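Local coordinates for protein inorganic pyrophosphatase (Shewanella sp. AS-11, PDB 6LL8) that probably hydrolyses diphosphate to two phosphates with divalent metal ions, as a manganese-dependent type II (DHH-family) inorganic pyrophosphatase, at residues I215-V220 with L252-M257. Numbering follows the deposited sequence.
Sequences IGQLEV and LLTDIM
The side-chain amide of Gln217 has CD1 of Leu252 over one face, 4.2 Å from its CD, and Thr254 OG1 in its plane, taking a straight hydrogen bond from NE2 (2.9 Å). CG stands anti to the backbone N (chi1 -177°) and the chain runs on extended, which carries the amide across the neighbouring strand. NE2 and OG1 each take part in two hydrogen bonds, for Thr254 OG1 also pairs with Ser261 OG, and Gln217 NE2 with the backbone O of Leu292. Glu219 shares this face of the sheet, its CG 4.2 Å from CB of Thr254 and its carboxylate in a salt bridge with Lys187. On the other face Leu218 and Leu253 lie side by side, Leu218 CD1 4.0 Å from Leu253 CD2. Five backbone hydrogen bonds join the parallel segments, beginning with Leu252 N to Gly216 O and ending with Ile256 N to Val220 O (2.9 Å). The two strands belong to a beta-alpha-beta crossover through helix 230-243 and are neighbouring inner strands of the mixed sheet of the DHHA2 domain. With an alanine here in place of Gln217, Thr254 OG1 and the carbonyl of Leu292 would probably both lose their amide donor, and a gap would open over Leu252 CD1. With both N-H groups of NE2 probably engaged by Thr254 and Leu292, the amide is likely to be held at a set rotation where the Gln217 side chain touches the bound imidodiphosphate.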
loop_
_atom_site.group_PDB
_atom_site.type_symbol
_atom_site.label_atom_id
_atom_site.label_comp_id
_atom_site.label_asym_id
_atom_site.label_seq_id
_atom_site.Cartn_x
_atom_site.Cartn_y
_atom_site.Cartn_z
ATOM N N ILE A 215 -2.820 6.547 9.435
ATOM C CA ILE A 215 -1.606 5.756 9.731
ATOM C C ILE A 215 -0.628 5.928 8.569
ATOM O O ILE A 215 -0.951 5.512 7.442
ATOM C CB ILE A 215 -1.930 4.271 9.935
ATOM C CG1 ILE A 215 -3.084 4.077 10.919
ATOM C CG2 ILE A 215 -0.667 3.541 10.343
ATOM C CD1 ILE A 215 -3.469 2.639 11.172
ATOM N N GLY A 216 0.533 6.478 8.848
ATOM C CA GLY A 216 1.630 6.513 7.900
ATOM C C GLY A 216 2.649 5.449 8.213
ATOM O O GLY A 216 2.685 4.897 9.325
ATOM N N GLN A 217 3.485 5.168 7.238
ATOM C CA GLN A 217 4.595 4.220 7.414
ATOM C C GLN A 217 5.782 4.682 6.599
ATOM O O GLN A 217 5.609 5.140 5.464
ATOM C CB GLN A 217 4.170 2.813 7.021
ATOM C CG GLN A 217 5.283 1.787 7.273
ATOM C CD GLN A 217 4.841 0.353 7.190
ATOM O OE1 GLN A 217 3.957 0.024 6.405
ATOM N NE2 GLN A 217 5.407 -0.514 8.013
ATOM N N LEU A 218 6.960 4.558 7.183
ATOM C CA LEU A 218 8.235 4.807 6.499
ATOM C C LEU A 218 9.125 3.600 6.739
ATOM O O LEU A 218 9.734 3.467 7.811
ATOM C CB LEU A 218 8.879 6.086 7.000
ATOM C CG LEU A 218 8.098 7.342 6.668
ATOM C CD1 LEU A 218 8.511 8.497 7.565
ATOM C CD2 LEU A 218 8.247 7.705 5.196
ATOM N N GLU A 219 9.235 2.738 5.747
ATOM C CA GLU A 219 10.118 1.568 5.776
ATOM C C GLU A 219 11.502 1.965 5.293
ATOM O O GLU A 219 11.649 2.560 4.219
ATOM C CB GLU A 219 9.600 0.477 4.840
ATOM C CG GLU A 219 8.243 -0.117 5.183
ATOM C CD GLU A 219 7.622 -0.729 3.935
ATOM O OE1 GLU A 219 7.475 0.023 2.926
ATOM O OE2 GLU A 219 7.353 -1.914 3.935
ATOM N N VAL A 220 12.489 1.654 6.108
ATOM C CA VAL A 220 13.889 2.019 5.818
ATOM C C VAL A 220 14.802 0.890 6.260
ATOM O O VAL A 220 14.394 0.005 7.016
ATOM C CB VAL A 220 14.272 3.336 6.521
ATOM C CG1 VAL A 220 13.412 4.501 6.076
ATOM C CG2 VAL A 220 14.244 3.189 8.019
ATOM N N LEU A 252 4.403 4.901 11.638
ATOM C CA LEU A 252 5.315 3.764 11.807
ATOM C C LEU A 252 6.648 4.063 11.173
ATOM O O LEU A 252 6.723 4.322 9.965
ATOM C CB LEU A 252 4.714 2.534 11.120
ATOM C CG LEU A 252 3.420 1.993 11.714
ATOM C CD1 LEU A 252 2.645 1.240 10.644
ATOM C CD2 LEU A 252 3.714 1.087 12.900
ATOM N N LEU A 253 7.692 4.047 11.979
ATOM C CA LEU A 253 9.084 4.144 11.482
ATOM C C LEU A 253 9.595 2.700 11.520
ATOM O O LEU A 253 9.829 2.135 12.597
ATOM C CB LEU A 253 9.910 5.069 12.377
ATOM C CG LEU A 253 9.327 6.453 12.616
ATOM C CD1 LEU A 253 10.267 7.255 13.511
ATOM C CD2 LEU A 253 9.076 7.192 11.307
ATOM N N THR A 254 9.664 2.070 10.361
ATOM C CA THR A 254 9.832 0.618 10.243
ATOM C C THR A 254 11.235 0.315 9.750
ATOM O O THR A 254 11.615 0.728 8.669
ATOM C CB THR A 254 8.783 0.034 9.321
ATOM O OG1 THR A 254 7.491 0.318 9.863
ATOM C CG2 THR A 254 8.976 -1.447 9.125
ATOM N N ASP A 255 11.992 -0.432 10.556
ATOM C CA ASP A 255 13.352 -0.865 10.213
ATOM C C ASP A 255 13.247 -2.271 9.654
ATOM O O ASP A 255 12.884 -3.205 10.387
ATOM C CB ASP A 255 14.206 -0.784 11.475
ATOM C CG ASP A 255 15.663 -1.093 11.248
ATOM O OD1 ASP A 255 15.927 -2.082 10.556
ATOM O OD2 ASP A 255 16.526 -0.270 11.729
ATOM N N ILE A 256 13.537 -2.416 8.371
ATOM C CA ILE A 256 13.352 -3.718 7.703
ATOM C C ILE A 256 14.460 -4.703 8.041
ATOM O O ILE A 256 14.289 -5.884 7.754
ATOM C CB ILE A 256 13.153 -3.582 6.203
ATOM C CG1 ILE A 256 14.424 -3.186 5.466
ATOM C CG2 ILE A 256 11.981 -2.666 5.907
ATOM C CD1 ILE A 256 14.572 -3.806 4.114
ATOM N N MET A 257 15.536 -4.244 8.643
ATOM C CA MET A 257 16.611 -5.175 9.045
ATOM C C MET A 257 16.390 -5.625 10.502
ATOM O O MET A 257 16.522 -6.835 10.723
ATOM C CB MET A 257 17.990 -4.545 8.798
ATOM C CG MET A 257 18.151 -3.967 7.359
ATOM S SD MET A 257 18.019 -5.159 5.959
ATOM C CE MET A 257 19.459 -6.160 6.311
#